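Local coordinates for protein putative glycosyl hydrolase (Parabacteroides distasonis, PDB 4QHZ) that is a putative glycosyl hydrolase of the 3-keto-disaccharide hydrolase family, probably acting on sugars, and binds magnesium in its concanavalin-like domain, at residues A16-T19 and H20-E24; T45-S48 and D49-V52; Q104-T107 and N108-G111. One frame throughout, in Å; residues are numbered along the deposited sequence.

Three local turns come in series along the chain, and none touches another. Interaction 1, in the long N-terminal arm, has its centre about 42 Å from the centre of the chain and packs against other subunits of the four-chain assembly. Interaction 2 follows where that arm enters the beta-sheet domain, its turn leading into strand 51-54; the two centres are about 38 Å apart. Interaction 3 continues from strand 97-104, about 29 Å from interaction 2 between centres. Strands 51-54 and 97-104 both pair with strand 237-245, so interactions 2 and 3 are joined through one antiparallel sheet, whereas interaction 1 lies out on the arm, among other subunits.

Interaction 1. Residues A16-T19 and H20-E24; sequences AGIT and HEMSE
T19 and M22, a selenomethionine, meet where the N-terminal arm folds into a short 3-10 turn. From its CB onward the side chain of M22 runs back over T19. M22 CB lies 3.5 Å from T19 O, and M22 CG 3.4 Å from T19 OG1. M22 SE lies 3.5 Å from T19 OG1, close also to T19 N, and on another side touches I18 CG1. At the tip, CE stays by T19 OG1 and approaches the methyl T19 CG2. CG anti to the carbonyl carbon (chi1 -72°) and an extended chain beyond it carry the selenium across T19. The backbone closes the turn: M22 N donates to T19 O at 3.1 Å, from well above the carbonyl plane. A water at 2.8 Å from T19 O gives that oxygen a second donor and also reaches S23 OG, which is hydrogen-bonded to K150 NZ of the third subunit. E21 bends at chi2 to bring OE1 within 3.4 Å of T19 CB and over one face of the H20 ring. At the edge of that ring, H20 ND1 donates to E24 OE2, 2.7 Å away in a nearly straight bond (174°) that fixes the ring's rotation. E24 OE2 also forms a salt bridge with K150 of the third subunit, and W210 of that subunit stacks on H20. I18 and M22 pack on their own counterparts in the second subunit. The arrangement is a 3-10 turn in an N-terminal arm that reaches across to neighbouring subunits, with a His-carboxylate hydrogen bond on its flank.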
loop_
_atom_site.group_PDB
_atom_site.type_symbol
_atom_site.label_atom_id
_atom_site.label_comp_id
_atom_site.label_asym_id
_atom_site.label_seq_id
_atom_site.Cartn_x
_atom_site.Cartn_y
_atom_site.Cartn_z
ATOM N N ALA C 16 8.565 19.206 -24.972
ATOM C CA ALA C 16 9.604 20.214 -24.741
ATOM C C ALA C 16 11.002 19.746 -25.157
ATOM O O ALA C 16 12.006 20.213 -24.620
ATOM C CB ALA C 16 9.597 20.648 -23.284
ATOM N N GLY C 17 11.060 18.839 -26.132
ATOM C CA GLY C 17 12.325 18.428 -26.740
ATOM C C GLY C 17 13.059 17.307 -26.031
ATOM O O GLY C 17 14.204 17.022 -26.354
ATOM N N ILE C 18 12.405 16.652 -25.081
ATOM C CA ILE C 18 13.042 15.562 -24.350
ATOM C C ILE C 18 13.449 14.450 -25.325
ATOM O O ILE C 18 12.711 14.143 -26.266
ATOM C CB ILE C 18 12.133 15.011 -23.217
ATOM C CG1 ILE C 18 12.942 14.128 -22.263
ATOM C CG2 ILE C 18 10.940 14.251 -23.788
ATOM C CD1 ILE C 18 12.276 13.891 -20.928
ATOM N N THR C 19 14.634 13.883 -25.098
ATOM C CA THR C 19 15.206 12.846 -25.955
ATOM C C THR C 19 15.193 11.506 -25.231
ATOM O O THR C 19 15.150 11.459 -23.994
ATOM C CB THR C 19 16.667 13.154 -26.336
ATOM O OG1 THR C 19 17.475 13.172 -25.152
ATOM C CG2 THR C 19 16.797 14.496 -27.048
ATOM N N HIS C 20 15.261 10.415 -25.989
ATOM C CA HIS C 20 15.198 9.081 -25.390
ATOM C C HIS C 20 16.368 8.822 -24.420
ATOM O O HIS C 20 16.197 8.116 -23.427
ATOM C CB HIS C 20 15.099 7.985 -26.468
ATOM C CG HIS C 20 16.345 7.786 -27.271
ATOM N ND1 HIS C 20 17.303 6.858 -26.935
ATOM C CD2 HIS C 20 16.771 8.370 -28.415
ATOM C CE1 HIS C 20 18.278 6.891 -27.828
ATOM N NE2 HIS C 20 17.980 7.803 -28.735
ATOM N N GLU C 21 17.531 9.415 -24.697
ATOM C CA GLU C 21 18.717 9.252 -23.854
ATOM C C GLU C 21 18.515 9.774 -22.433
ATOM O O GLU C 21 19.135 9.275 -21.496
ATOM C CB GLU C 21 19.940 9.962 -24.460
ATOM C CG GLU C 21 20.489 9.316 -25.729
ATOM C CD GLU C 21 19.983 9.970 -27.003
ATOM O OE1 GLU C 21 18.913 10.615 -26.970
ATOM O OE2 GLU C 21 20.660 9.836 -28.043
HETATM N N MSE C 22 17.662 10.783 -22.276
HETATM C CA MSE C 22 17.476 11.429 -20.975
HETATM C C MSE C 22 16.753 10.543 -19.990
HETATM O O MSE C 22 16.693 10.880 -18.807
HETATM C CB MSE C 22 16.732 12.752 -21.187
HETATM C CG MSE C 22 17.667 13.758 -21.838
HETATM SE SE MSE C 22 16.617 15.299 -22.453
HETATM C CE MSE C 22 17.979 16.209 -23.566
ATOM N N SER C 23 16.179 9.431 -20.463
ATOM C CA SER C 23 15.550 8.454 -19.577
ATOM C C SER C 23 16.255 7.096 -19.649
ATOM O O SER C 23 15.634 6.065 -19.429
ATOM C CB SER C 23 14.053 8.314 -19.899
ATOM O OG SER C 23 13.838 7.948 -21.250
ATOM N N GLU C 24 17.554 7.109 -19.948
ATOM C CA GLU C 24 18.360 5.887 -20.033
ATOM C C GLU C 24 19.512 5.946 -19.027
ATOM O O GLU C 24 20.448 6.717 -19.190
ATOM C CB GLU C 24 18.873 5.692 -21.466
ATOM C CG GLU C 24 17.746 5.313 -22.420
ATOM C CD GLU C 24 18.066 5.460 -23.893
ATOM O OE1 GLU C 24 19.238 5.692 -24.270
ATOM O OE2 GLU C 24 17.112 5.335 -24.692
HETATM O O HOH W 1 13.114 10.339 -22.374
#

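Interaction 2. Residues T45-S48 and D49-V52; sequences TAPS and DAIV
The backbone N of A50 donates to the carbonyl O of P47, with A50 N 3.0 Å from P47 O. The A50 N-H points well at the oxygen (161°) but approaches from above the carbonyl plane. A water 2.9 Å from P47 O can donate there or to A50 O, but has too few protons for all the acceptors around it. Small apolar groups meet alongside the turn: A50 CB rests 3.7 Å from P47 CD on the pyrrolidine ring, and A46 CB reaches V52 CG2 at 3.8 Å and A50 CB slightly farther off. In V52, CG2 lies anti to the carbonyl carbon, beside the backbone N, which brings this methyl rather than CG1 to A46. The D49 carboxylate swings back across the turn, where D49 OD1 lies 3.9 Å from P47 CB; its charge is met by R244 of strand 237-245, joined to D49 OD2 in a salt bridge. S48 OG bonds to the backbone N of T34, while W242 packs on A46 and P47. This is a type I beta turn from P47 to A50, leading the chain from the N-terminal arm into strand 51-54 of the antiparallel sheet.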
loop_
_atom_site.group_PDB
_atom_site.type_symbol
_atom_site.label_atom_id
_atom_site.label_comp_id
_atom_site.label_asym_id
_atom_site.label_seq_id
_atom_site.Cartn_x
_atom_site.Cartn_y
_atom_site.Cartn_z
ATOM N N THR C 45 15.351 -25.055 -8.470
ATOM C CA THR C 45 16.406 -25.239 -7.475
ATOM C C THR C 45 17.056 -23.880 -7.182
ATOM O O THR C 45 16.680 -22.862 -7.774
ATOM C CB THR C 45 17.468 -26.258 -7.934
ATOM O OG1 THR C 45 18.174 -25.752 -9.074
ATOM C CG2 THR C 45 16.815 -27.602 -8.285
ATOM N N ALA C 46 18.012 -23.863 -6.257
ATOM C CA ALA C 46 18.546 -22.609 -5.720
ATOM C C ALA C 46 19.348 -21.812 -6.754
ATOM O O ALA C 46 20.198 -22.371 -7.434
ATOM C CB ALA C 46 19.415 -22.889 -4.502
ATOM N N PRO C 47 19.068 -20.503 -6.878
ATOM C CA PRO C 47 19.934 -19.635 -7.678
ATOM C C PRO C 47 21.257 -19.393 -6.965
ATOM O O PRO C 47 21.382 -19.713 -5.781
ATOM C CB PRO C 47 19.136 -18.333 -7.808
ATOM C CG PRO C 47 18.123 -18.369 -6.724
ATOM C CD PRO C 47 17.881 -19.800 -6.358
ATOM N N SER C 48 22.230 -18.839 -7.690
ATOM C CA SER C 48 23.618 -18.767 -7.223
ATOM C C SER C 48 23.813 -17.910 -5.967
ATOM O O SER C 48 24.731 -18.161 -5.198
ATOM C CB SER C 48 24.519 -18.239 -8.339
ATOM O OG SER C 48 24.107 -16.944 -8.744
ATOM N N ASP C 49 22.939 -16.930 -5.747
ATOM C CA ASP C 49 23.028 -16.065 -4.568
ATOM C C ASP C 49 22.124 -16.514 -3.410
ATOM O O ASP C 49 22.019 -15.823 -2.399
ATOM C CB ASP C 49 22.698 -14.617 -4.950
ATOM C CG ASP C 49 21.227 -14.408 -5.294
ATOM O OD1 ASP C 49 20.523 -15.388 -5.615
ATOM O OD2 ASP C 49 20.777 -13.249 -5.258
ATOM N N ALA C 50 21.468 -17.661 -3.548
ATOM C CA ALA C 50 20.565 -18.144 -2.503
ATOM C C ALA C 50 21.324 -18.924 -1.442
ATOM O O ALA C 50 22.344 -19.551 -1.726
ATOM C CB ALA C 50 19.475 -19.011 -3.106
ATOM N N ILE C 51 20.803 -18.898 -0.221
ATOM C CA ILE C 51 21.259 -19.790 0.831
ATOM C C ILE C 51 20.520 -21.118 0.683
ATOM O O ILE C 51 19.297 -21.145 0.685
ATOM C CB ILE C 51 21.009 -19.182 2.216
ATOM C CG1 ILE C 51 21.808 -17.887 2.372
ATOM C CG2 ILE C 51 21.392 -20.154 3.322
ATOM C CD1 ILE C 51 21.207 -16.929 3.377
ATOM N N VAL C 52 21.264 -22.211 0.525
ATOM C CA VAL C 52 20.666 -23.535 0.409
ATOM C C VAL C 52 20.373 -24.082 1.799
ATOM O O VAL C 52 21.293 -24.452 2.524
ATOM C CB VAL C 52 21.580 -24.523 -0.354
ATOM C CG1 VAL C 52 20.947 -25.903 -0.417
ATOM C CG2 VAL C 52 21.868 -24.012 -1.759
HETATM O O HOH W 2 23.289 -21.156 -4.158
#

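Interaction 3. Residues Q104-T107 and N108-G111; sequences QVPT and NITG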
loop_
_atom_site.group_PDB
_atom_site.type_symbol
_atom_site.label_atom_id
_atom_site.label_comp_id
_atom_site.label_asym_id
_atom_site.label_seq_id
_atom_site.Cartn_x
_atom_site.Cartn_y
_atom_site.Cartn_z
ATOM N N GLN C 104 5.807 -33.114 0.679
ATOM C CA GLN C 104 5.106 -34.297 0.210
ATOM C C GLN C 104 4.283 -34.913 1.319
ATOM O O GLN C 104 4.813 -35.256 2.376
ATOM C CB GLN C 104 6.121 -35.321 -0.283
ATOM C CG GLN C 104 5.519 -36.577 -0.886
ATOM C CD GLN C 104 6.544 -37.685 -1.024
ATOM O OE1 GLN C 104 7.244 -38.013 -0.064
ATOM N NE2 GLN C 104 6.652 -38.252 -2.217
ATOM N N VAL C 105 2.988 -35.064 1.069
ATOM C CA VAL C 105 2.131 -35.850 1.942
ATOM C C VAL C 105 2.342 -37.312 1.563
ATOM O O VAL C 105 2.256 -37.658 0.388
ATOM C CB VAL C 105 0.653 -35.461 1.786
ATOM C CG1 VAL C 105 -0.222 -36.251 2.754
ATOM C CG2 VAL C 105 0.471 -33.965 2.007
ATOM N N PRO C 106 2.642 -38.180 2.546
ATOM C CA PRO C 106 2.942 -39.572 2.193
ATOM C C PRO C 106 1.700 -40.301 1.673
ATOM O O PRO C 106 0.582 -39.958 2.055
ATOM C CB PRO C 106 3.438 -40.174 3.511
ATOM C CG PRO C 106 2.784 -39.351 4.571
ATOM C CD PRO C 106 2.638 -37.962 4.004
ATOM N N THR C 107 1.902 -41.294 0.812
ATOM C CA THR C 107 0.784 -41.993 0.169
ATOM C C THR C 107 -0.091 -42.739 1.177
ATOM O O THR C 107 -1.262 -42.985 0.902
ATOM C CB THR C 107 1.268 -42.993 -0.901
ATOM O OG1 THR C 107 2.218 -43.892 -0.328
ATOM C CG2 THR C 107 1.916 -42.264 -2.064
ATOM N N ASN C 108 0.475 -43.099 2.331
ATOM C CA ASN C 108 -0.271 -43.796 3.379
ATOM C C ASN C 108 -0.849 -42.856 4.458
ATOM O O ASN C 108 -1.184 -43.294 5.560
ATOM C CB ASN C 108 0.608 -44.886 4.012
ATOM C CG ASN C 108 1.739 -44.322 4.851
ATOM O OD1 ASN C 108 2.041 -43.131 4.800
ATOM N ND2 ASN C 108 2.355 -45.176 5.648
ATOM N N ILE C 109 -0.971 -41.571 4.127
ATOM C CA ILE C 109 -1.537 -40.570 5.031
ATOM C C ILE C 109 -2.915 -40.970 5.561
ATOM O O ILE C 109 -3.720 -41.575 4.852
ATOM C CB ILE C 109 -1.633 -39.176 4.335
ATOM C CG1 ILE C 109 -2.029 -38.074 5.326
ATOM C CG2 ILE C 109 -2.605 -39.207 3.160
ATOM C CD1 ILE C 109 -0.977 -37.787 6.378
ATOM N N THR C 110 -3.165 -40.638 6.819
ATOM C CA THR C 110 -4.483 -40.778 7.420
ATOM C C THR C 110 -4.806 -39.504 8.185
ATOM O O THR C 110 -3.924 -38.673 8.419
ATOM C CB THR C 110 -4.555 -41.973 8.387
ATOM O OG1 THR C 110 -3.570 -41.818 9.417
ATOM C CG2 THR C 110 -4.312 -43.281 7.647
ATOM N N GLY C 111 -6.066 -39.371 8.591
ATOM C CA GLY C 111 -6.499 -38.239 9.405
ATOM C C GLY C 111 -7.458 -37.317 8.683
ATOM O O GLY C 111 -7.642 -37.416 7.469
HETATM O O HOH W 3 -3.620 -42.630 2.297
#
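V105 and I109 pack together across a type I beta turn, P106 to I109, which redirects the chain just past strand 97-104 in this concanavalin-like domain. The apolar contact is centred on V105 CG1, which lies 3.6 Å from I109 CB and equally close to I109 CG1. V105 turns this methyl anti to its own backbone N (chi1 -177°), and the two branched side chains pass each other at a slant. I109 CD1 extends the contact, approaching V105 CG1 at 4.0 Å and, more loosely, P106 CD at 4.3 Å. R116 and D133 border I109, and D133 also touches V105, so the pair ties the turn to the neighbouring loops. An alanine here removes CG1, CG2 and CD1, and V105 CG1 would probably be left without most of its packing partner, opening a gap beside D133 and R116. Backbone hydrogen bonding closes the turn: I109 N donates to P106 O at 3.1 Å, bent to 148° and arriving from above the carbonyl plane. I109 CB and CG2 also lie close to P106 O. The polar side chain of N108 folds back across the proline, N108 OD1 lying 3.5 Å from P106 CB, a van der Waals contact; N108 also touches E234. Beyond the turn, T110 OG1 is hydrogen-bonded to E234, and G111 O to R116. The side chain of V105 is about 12 Å from the magnesium ion, so the turn lies near the metal site without contacting it. Water-mediated bonding completes the bend: one water donates to both T107 O and I109 O, at 2.8 Å from each.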